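Local coordinates for oxidoreductase, zinc-binding dehydrogenase family (Myxococcus xanthus, PDB 5K1S), which is a zinc-containing medium-chain reductase involved in an alternative de novo route to isovaleryl coenzyme A, at residues R50-Y58 / W158-C166; A102-G110 / N120-F130. All blocks are in the same frame, centred on the assembly; numbering follows the deposited sequence.

Contact 1 (R50-Y58 / W158-C166); sequences RVHACGVCY and WNEAATVCC. With ZN (zinc ion), chain F.
H52 and W158 lie face to face as an offset stack. The imidazole and the five-membered ring of the indole have centroids 4.0 Å apart, and their planes are only 6° from parallel. H52 CB also sits over the face of that five-membered ring, 3.5 Å from its centroid, as a CH-pi contact. On the imidazole's other face R50 CD, from the same segment, lies over the rim. R100 is a cation-pi partner of the indole. W158 CG is anti to its carbonyl carbon (chi1 -64°), which brings the indole against the imidazole face. With an alanine here the stack is lost, and the imidazole would probably be held less firmly, with R50 CD left against its other face. Further along, A53 CB meets A162 CB at 3.6 Å. G55 CA then passes 3.3 Å from A162 O. At the far end C57 SG and C166 SG bind the zinc ion, at 2.5 Å and 2.3 Å, and H79 is the third protein ligand. The contact joins strand 46-56 to helix 158-161 and the start of helix 165-178. Two thiolates and one histidine match the catalytic zinc of classical alcohol dehydrogenases, so a similar role here is plausible.

Contact 2 (A102-G110 / N120-F130); sequences ATLQRMSCG and NSLCKTDNRFF. With ZN (zinc ion), chain E.
C109 and C123 supply two thiolates to a zinc ion, with C109 SG 2.3 Å and C123 SG 2.5 Å from the metal. C112 and C115 complete this four-cysteine site, the structural zinc lobe known from medium-chain dehydrogenases. C123 SG also accepts two backbone N-H groups, from C109 and from D126. The bond from C109 N to C123 SG, at 3.5 Å usual for sulfur, is nearly straight, at 172°. The R106 chain bends at chi3 (-69°), which turns the guanidinium toward the 120-123 carbonyls. R106 NH1 donates to N120 O at 2.7 Å, with the oxygen tilted from the guanidinium plane. C123 N reaches the same oxygen from the opposite face of the carbonyl. S121 O lies over one face of the guanidinium. Backbone bonds M107 N to R128 O, 2.7 Å, and F130 N to Q105 O, 3.0 Å, flank a single bridge between R106 and F129. D126 OD1 takes the N-H of R128 in an Asx turn. D126 OD2 and R128 NH1 form a salt bridge, with the oxygen well out of the guanidinium plane and no N-H aimed at it.

R106 CB sits over the centre of the F129 ring, 3.5 Å from its centroid. M107 SD makes an oblique Met-aromatic contact with F130. T103 CB stands almost exactly on the normal of the F130 ring, 4.0 Å from its centroid.

Contact 1 is buried near the centre of the chain. Contact 2 is only partly buried, and its 120-130 segment also packs on the second subunit through S121, L122 and K124. Both reach the same mixed sheet, contact 1 by strand 46-56 and contact 2 by strand 100-103. Each holds a zinc, with mixed cysteine and histidine ligands in contact 1 and cysteines alone in contact 2. Contact 1 has no clear hydrogen bond between its segments and relies on a ring stack and small apolar side chains; contact 2 adds backbone bonds and an arginine to its aromatic packing. They meet at Q105, whose NE2 lies 3.5 Å from C166 SG.

Contact 1 (R50-Y58 / W158-C166)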
loop_
_atom_site.group_PDB
_atom_site.type_symbol
_atom_site.label_atom_id
_atom_site.label_comp_id
_atom_site.label_asym_id
_atom_site.label_seq_id
_atom_site.Cartn_x
_atom_site.Cartn_y
_atom_site.Cartn_z
ATOM N N ARG A 50 7.875 32.572 20.207
ATOM C CA ARG A 50 9.196 33.191 20.177
ATOM C C ARG A 50 10.158 32.119 19.683
ATOM O O ARG A 50 10.579 31.245 20.445
ATOM C CB ARG A 50 9.579 33.720 21.554
ATOM C CG ARG A 50 10.673 34.776 21.547
ATOM C CD ARG A 50 12.065 34.173 21.494
ATOM N NE ARG A 50 13.023 34.981 22.246
ATOM C CZ ARG A 50 13.269 34.845 23.546
ATOM N NH1 ARG A 50 12.631 33.924 24.262
ATOM N NH2 ARG A 50 14.157 35.633 24.139
ATOM N N VAL A 51 10.494 32.180 18.397
ATOM C CA VAL A 51 11.238 31.103 17.758
ATOM C C VAL A 51 12.669 31.108 18.276
ATOM O O VAL A 51 13.393 32.100 18.135
ATOM C CB VAL A 51 11.204 31.247 16.231
ATOM C CG1 VAL A 51 11.875 30.047 15.570
ATOM C CG2 VAL A 51 9.768 31.401 15.739
ATOM N N HIS A 52 13.081 29.993 18.879
ATOM C CA HIS A 52 14.462 29.804 19.295
ATOM C C HIS A 52 15.289 29.051 18.265
ATOM O O HIS A 52 16.520 29.156 18.285
ATOM C CB HIS A 52 14.520 29.048 20.629
ATOM C CG HIS A 52 14.083 29.864 21.804
ATOM N ND1 HIS A 52 14.954 30.643 22.535
ATOM C CD2 HIS A 52 12.867 30.023 22.376
ATOM C CE1 HIS A 52 14.293 31.244 23.508
ATOM N NE2 HIS A 52 13.024 30.885 23.433
ATOM N N ALA A 53 14.646 28.304 17.373
ATOM C CA ALA A 53 15.353 27.542 16.357
ATOM C C ALA A 53 14.354 27.099 15.299
ATOM O O ALA A 53 13.173 26.886 15.593
ATOM C CB ALA A 53 16.064 26.329 16.966
ATOM N N CYS A 54 14.837 26.970 14.064
ATOM C CA CYS A 54 14.026 26.454 12.968
ATOM C C CYS A 54 14.890 25.556 12.101
ATOM O O CYS A 54 15.904 26.005 11.555
ATOM C CB CYS A 54 13.426 27.580 12.125
ATOM S SG CYS A 54 12.371 26.968 10.788
ATOM N N GLY A 55 14.485 24.298 11.968
ATOM C CA GLY A 55 15.236 23.369 11.155
ATOM C C GLY A 55 15.151 23.711 9.679
ATOM O O GLY A 55 14.132 24.190 9.181
ATOM N N VAL A 56 16.251 23.462 8.977
ATOM C CA VAL A 56 16.319 23.659 7.533
ATOM C C VAL A 56 16.011 22.321 6.874
ATOM O O VAL A 56 16.777 21.362 7.002
ATOM C CB VAL A 56 17.691 24.189 7.100
ATOM C CG1 VAL A 56 17.719 24.427 5.591
ATOM C CG2 VAL A 56 18.029 25.468 7.853
ATOM N N CYS A 57 14.885 22.258 6.173
ATOM C CA CYS A 57 14.457 21.066 5.457
ATOM C C CYS A 57 14.547 21.320 3.957
ATOM O O CYS A 57 14.222 22.414 3.488
ATOM C CB CYS A 57 13.024 20.689 5.848
ATOM S SG CYS A 57 12.362 19.262 4.982
ATOM N N TYR A 58 14.998 20.310 3.206
ATOM C CA TYR A 58 15.129 20.475 1.761
ATOM C C TYR A 58 13.817 20.925 1.135
ATOM O O TYR A 58 13.818 21.586 0.090
ATOM C CB TYR A 58 15.599 19.174 1.111
ATOM C CG TYR A 58 15.825 19.304 -0.378
ATOM C CD1 TYR A 58 17.016 19.816 -0.875
ATOM C CD2 TYR A 58 14.846 18.926 -1.285
ATOM C CE1 TYR A 58 17.227 19.942 -2.234
ATOM C CE2 TYR A 58 15.048 19.049 -2.648
ATOM C CZ TYR A 58 16.241 19.557 -3.115
ATOM O OH TYR A 58 16.449 19.681 -4.472
ATOM N N TRP A 158 16.412 23.441 22.267
ATOM C CA TRP A 158 15.679 23.944 21.109
ATOM C C TRP A 158 16.219 23.358 19.809
ATOM O O TRP A 158 15.448 22.924 18.945
ATOM C CB TRP A 158 15.743 25.473 21.072
ATOM C CG TRP A 158 15.065 26.133 22.232
ATOM C CD1 TRP A 158 15.659 26.861 23.223
ATOM C CD2 TRP A 158 13.663 26.126 22.524
ATOM N NE1 TRP A 158 14.712 27.310 24.111
ATOM C CE2 TRP A 158 13.479 26.871 23.707
ATOM C CE3 TRP A 158 12.546 25.563 21.901
ATOM C CZ2 TRP A 158 12.226 27.068 24.278
ATOM C CZ3 TRP A 158 11.300 25.758 22.470
ATOM C CH2 TRP A 158 11.151 26.504 23.648
ATOM N N ASN A 159 17.543 23.344 19.647
ATOM C CA ASN A 159 18.128 22.900 18.385
ATOM C C ASN A 159 17.705 21.474 18.053
ATOM O O ASN A 159 17.277 21.187 16.929
ATOM C CB ASN A 159 19.651 23.013 18.444
ATOM C CG ASN A 159 20.123 24.447 18.569
ATOM O OD1 ASN A 159 19.361 25.387 18.342
ATOM N ND2 ASN A 159 21.392 24.622 18.922
ATOM N N GLU A 160 17.825 20.562 19.020
ATOM C CA GLU A 160 17.392 19.187 18.792
ATOM C C GLU A 160 15.898 19.123 18.512
ATOM O O GLU A 160 15.445 18.307 17.700
ATOM C CB GLU A 160 17.742 18.316 19.998
ATOM C CG GLU A 160 19.153 17.757 19.978
ATOM C CD GLU A 160 19.400 16.782 21.112
ATOM O OE1 GLU A 160 18.977 17.076 22.251
ATOM O OE2 GLU A 160 20.007 15.719 20.864
ATOM N N ALA A 161 15.114 19.978 19.173
ATOM C CA ALA A 161 13.666 19.946 19.005
ATOM C C ALA A 161 13.240 20.493 17.648
ATOM O O ALA A 161 12.230 20.047 17.093
ATOM C CB ALA A 161 12.991 20.738 20.125
ATOM N N ALA A 162 13.993 21.447 17.099
ATOM C CA ALA A 162 13.634 22.071 15.831
ATOM C C ALA A 162 13.880 21.173 14.627
ATOM O O ALA A 162 13.674 21.628 13.497
ATOM C CB ALA A 162 14.411 23.375 15.652
ATOM N N THR A 163 14.322 19.927 14.824
ATOM C CA THR A 163 14.549 19.003 13.718
ATOM C C THR A 163 13.854 17.666 13.953
ATOM O O THR A 163 14.196 16.674 13.303
ATOM C CB THR A 163 16.047 18.783 13.493
ATOM O OG1 THR A 163 16.637 18.221 14.674
ATOM C CG2 THR A 163 16.737 20.101 13.163
ATOM N N VAL A 164 12.876 17.622 14.856
ATOM C CA VAL A 164 12.243 16.360 15.223
ATOM C C VAL A 164 11.116 16.019 14.257
ATOM O O VAL A 164 10.937 14.855 13.882
ATOM C CB VAL A 164 11.734 16.440 16.676
ATOM C CG1 VAL A 164 11.007 15.164 17.074
ATOM C CG2 VAL A 164 12.891 16.703 17.621
ATOM N N CYS A 165 10.339 17.021 13.837
ATOM C CA CYS A 165 9.128 16.754 13.067
ATOM C C CYS A 165 9.445 16.020 11.770
ATOM O O CYS A 165 8.831 14.995 11.458
ATOM C CB CYS A 165 8.394 18.063 12.780
ATOM S SG CYS A 165 6.707 17.841 12.164
ATOM N N CYS A 166 10.405 16.529 11.002
ATOM C CA CYS A 166 10.705 15.982 9.684
ATOM C C CYS A 166 11.642 14.785 9.727
ATOM O O CYS A 166 12.090 14.333 8.668
ATOM C CB CYS A 166 11.303 17.071 8.795
ATOM S SG CYS A 166 10.222 18.488 8.601
HETATM ZN ZN ZN F . 10.292 19.090 6.352
#

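Contact 2 (A102-G110 / N120-F130)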
loop_
_atom_site.group_PDB
_atom_site.type_symbol
_atom_site.label_atom_id
_atom_site.label_comp_id
_atom_site.label_asym_id
_atom_site.label_seq_id
_atom_site.Cartn_x
_atom_site.Cartn_y
_atom_site.Cartn_z
ATOM N N ALA A 102 6.517 23.146 19.247
ATOM C CA ALA A 102 7.202 22.903 17.984
ATOM C C ALA A 102 6.154 22.717 16.897
ATOM O O ALA A 102 5.191 21.970 17.085
ATOM C CB ALA A 102 8.108 21.670 18.063
ATOM N N THR A 103 6.345 23.390 15.767
ATOM C CA THR A 103 5.345 23.399 14.709
ATOM C C THR A 103 5.378 22.107 13.900
ATOM O O THR A 103 6.430 21.491 13.709
ATOM C CB THR A 103 5.567 24.585 13.768
ATOM O OG1 THR A 103 6.887 24.516 13.215
ATOM C CG2 THR A 103 5.391 25.908 14.507
ATOM N N LEU A 104 4.202 21.702 13.426
ATOM C CA LEU A 104 4.090 20.634 12.448
ATOM C C LEU A 104 4.488 21.161 11.071
ATOM O O LEU A 104 4.900 22.314 10.909
ATOM C CB LEU A 104 2.667 20.076 12.421
ATOM C CG LEU A 104 2.201 19.230 13.607
ATOM C CD1 LEU A 104 0.707 18.988 13.516
ATOM C CD2 LEU A 104 2.942 17.909 13.652
ATOM N N GLN A 105 4.361 20.307 10.057
ATOM C CA GLN A 105 4.598 20.746 8.688
ATOM C C GLN A 105 3.374 21.459 8.126
ATOM O O GLN A 105 3.487 22.562 7.577
ATOM C CB GLN A 105 4.975 19.549 7.816
ATOM C CG GLN A 105 6.267 18.858 8.247
ATOM C CD GLN A 105 6.111 17.361 8.452
ATOM O OE1 GLN A 105 5.005 16.825 8.419
ATOM N NE2 GLN A 105 7.228 16.679 8.667
ATOM N N ARG A 106 2.198 20.851 8.264
ATOM C CA ARG A 106 0.964 21.381 7.705
ATOM C C ARG A 106 -0.138 21.332 8.753
ATOM O O ARG A 106 -0.029 20.653 9.777
ATOM C CB ARG A 106 0.534 20.596 6.459
ATOM C CG ARG A 106 0.286 19.118 6.728
ATOM C CD ARG A 106 -0.193 18.385 5.488
ATOM N NE ARG A 106 -1.539 18.782 5.084
ATOM C CZ ARG A 106 -2.653 18.368 5.678
ATOM N NH1 ARG A 106 -2.593 17.551 6.720
ATOM N NH2 ARG A 106 -3.834 18.776 5.236
ATOM N N MET A 107 -1.217 22.056 8.474
ATOM C CA MET A 107 -2.358 22.119 9.369
ATOM C C MET A 107 -3.352 21.004 9.049
ATOM O O MET A 107 -3.155 20.194 8.141
ATOM C CB MET A 107 -3.034 23.489 9.272
ATOM C CG MET A 107 -2.290 24.605 9.985
ATOM S SD MET A 107 -2.008 24.254 11.730
ATOM C CE MET A 107 -3.688 24.064 12.325
ATOM N N SER A 108 -4.438 20.971 9.819
ATOM C CA SER A 108 -5.484 19.969 9.661
ATOM C C SER A 108 -6.734 20.501 10.347
ATOM O O SER A 108 -6.663 20.950 11.494
ATOM C CB SER A 108 -5.053 18.627 10.265
ATOM O OG SER A 108 -6.079 17.660 10.152
ATOM N N CYS A 109 -7.870 20.457 9.646
ATOM C CA CYS A 109 -9.075 21.101 10.162
ATOM C C CYS A 109 -9.541 20.442 11.456
ATOM O O CYS A 109 -9.871 21.126 12.431
ATOM C CB CYS A 109 -10.181 21.073 9.108
ATOM S SG CYS A 109 -10.972 19.466 8.869
ATOM N N GLY A 110 -9.577 19.112 11.481
ATOM C CA GLY A 110 -9.977 18.377 12.663
ATOM C C GLY A 110 -11.432 17.966 12.700
ATOM O O GLY A 110 -11.846 17.315 13.668
ATOM N N ASN A 120 -5.167 12.771 9.635
ATOM C CA ASN A 120 -4.986 14.209 9.458
ATOM C C ASN A 120 -4.075 14.524 8.279
ATOM O O ASN A 120 -4.241 15.561 7.626
ATOM C CB ASN A 120 -4.426 14.826 10.739
ATOM C CG ASN A 120 -5.312 14.568 11.941
ATOM O OD1 ASN A 120 -6.041 13.577 11.986
ATOM N ND2 ASN A 120 -5.257 15.462 12.922
ATOM N N SER A 121 -3.110 13.647 7.988
ATOM C CA SER A 121 -2.235 13.859 6.843
ATOM C C SER A 121 -3.015 14.009 5.544
ATOM O O SER A 121 -2.514 14.630 4.602
ATOM C CB SER A 121 -1.246 12.698 6.716
ATOM O OG SER A 121 -0.414 12.607 7.859
ATOM N N LEU A 122 -4.230 13.464 5.478
ATOM C CA LEU A 122 -5.024 13.458 4.258
ATOM C C LEU A 122 -6.109 14.526 4.239
ATOM O O LEU A 122 -6.893 14.574 3.286
ATOM C CB LEU A 122 -5.666 12.080 4.066
ATOM C CG LEU A 122 -4.701 10.895 4.108
ATOM C CD1 LEU A 122 -5.463 9.583 4.002
ATOM C CD2 LEU A 122 -3.662 11.002 3.003
ATOM N N CYS A 123 -6.176 15.378 5.258
ATOM C CA CYS A 123 -7.210 16.405 5.305
ATOM C C CYS A 123 -7.106 17.322 4.093
ATOM O O CYS A 123 -6.020 17.799 3.751
ATOM C CB CYS A 123 -7.083 17.216 6.594
ATOM S SG CYS A 123 -8.226 18.614 6.703
ATOM N N LYS A 124 -8.244 17.574 3.446
ATOM C CA LYS A 124 -8.297 18.474 2.301
ATOM C C LYS A 124 -8.859 19.849 2.637
ATOM O O LYS A 124 -8.643 20.791 1.867
ATOM C CB LYS A 124 -9.141 17.859 1.179
ATOM C CG LYS A 124 -8.472 16.701 0.451
ATOM C CD LYS A 124 -9.342 16.195 -0.692
ATOM C CE LYS A 124 -8.609 15.174 -1.552
ATOM N NZ LYS A 124 -9.478 14.629 -2.638
ATOM N N THR A 125 -9.564 19.993 3.761
ATOM C CA THR A 125 -10.216 21.260 4.077
ATOM C C THR A 125 -9.241 22.286 4.641
ATOM O O THR A 125 -9.470 23.492 4.497
ATOM C CB THR A 125 -11.362 21.032 5.065
ATOM O OG1 THR A 125 -10.845 20.523 6.299
ATOM C CG2 THR A 125 -12.372 20.042 4.495
ATOM N N ASP A 126 -8.161 21.839 5.281
ATOM C CA ASP A 126 -7.119 22.738 5.781
ATOM C C ASP A 126 -5.773 22.082 5.493
ATOM O O ASP A 126 -5.332 21.206 6.242
ATOM C CB ASP A 126 -7.287 23.022 7.269
ATOM C CG ASP A 126 -6.311 24.072 7.777
ATOM O OD1 ASP A 126 -5.358 24.412 7.044
ATOM O OD2 ASP A 126 -6.492 24.558 8.913
ATOM N N ASN A 127 -5.124 22.514 4.410
ATOM C CA ASN A 127 -3.821 21.988 4.015
ATOM C C ASN A 127 -2.733 23.054 4.080
ATOM O O ASN A 127 -1.720 22.945 3.382
ATOM C CB ASN A 127 -3.895 21.389 2.610
ATOM C CG ASN A 127 -4.420 22.373 1.583
ATOM O OD1 ASN A 127 -4.572 23.564 1.865
ATOM N ND2 ASN A 127 -4.698 21.882 0.382
ATOM N N ARG A 128 -2.917 24.077 4.911
ATOM C CA ARG A 128 -1.929 25.141 5.025
ATOM C C ARG A 128 -0.635 24.612 5.630
ATOM O O ARG A 128 -0.649 23.897 6.636
ATOM C CB ARG A 128 -2.484 26.283 5.873
ATOM C CG ARG A 128 -3.528 27.128 5.158
ATOM C CD ARG A 128 -4.693 27.459 6.075
ATOM N NE ARG A 128 -4.242 27.960 7.368
ATOM C CZ ARG A 128 -5.020 28.076 8.438
ATOM N NH1 ARG A 128 -6.298 27.723 8.381
ATOM N NH2 ARG A 128 -4.519 28.543 9.574
ATOM N N PHE A 129 0.480 24.973 5.011
ATOM C CA PHE A 129 1.808 24.613 5.482
ATOM C C PHE A 129 2.464 25.803 6.167
ATOM O O PHE A 129 2.227 26.959 5.808
ATOM C CB PHE A 129 2.690 24.146 4.320
ATOM C CG PHE A 129 2.572 22.681 4.006
ATOM C CD1 PHE A 129 1.482 22.190 3.309
ATOM C CD2 PHE A 129 3.568 21.797 4.389
ATOM C CE1 PHE A 129 1.381 20.839 3.012
ATOM C CE2 PHE A 129 3.472 20.448 4.094
ATOM C CZ PHE A 129 2.380 19.969 3.404
ATOM N N PHE A 130 3.295 25.511 7.163
ATOM C CA PHE A 130 4.144 26.542 7.739
ATOM C C PHE A 130 5.260 26.889 6.762
ATOM O O PHE A 130 5.885 26.007 6.169
ATOM C CB PHE A 130 4.727 26.076 9.072
ATOM C CG PHE A 130 3.728 26.046 10.189
ATOM C CD1 PHE A 130 2.961 24.916 10.422
ATOM C CD2 PHE A 130 3.554 27.147 11.010
ATOM C CE1 PHE A 130 2.039 24.890 11.450
ATOM C CE2 PHE A 130 2.630 27.127 12.036
ATOM C CZ PHE A 130 1.874 25.997 12.257
HETATM ZN ZN ZN E . -9.859 17.546 8.179
#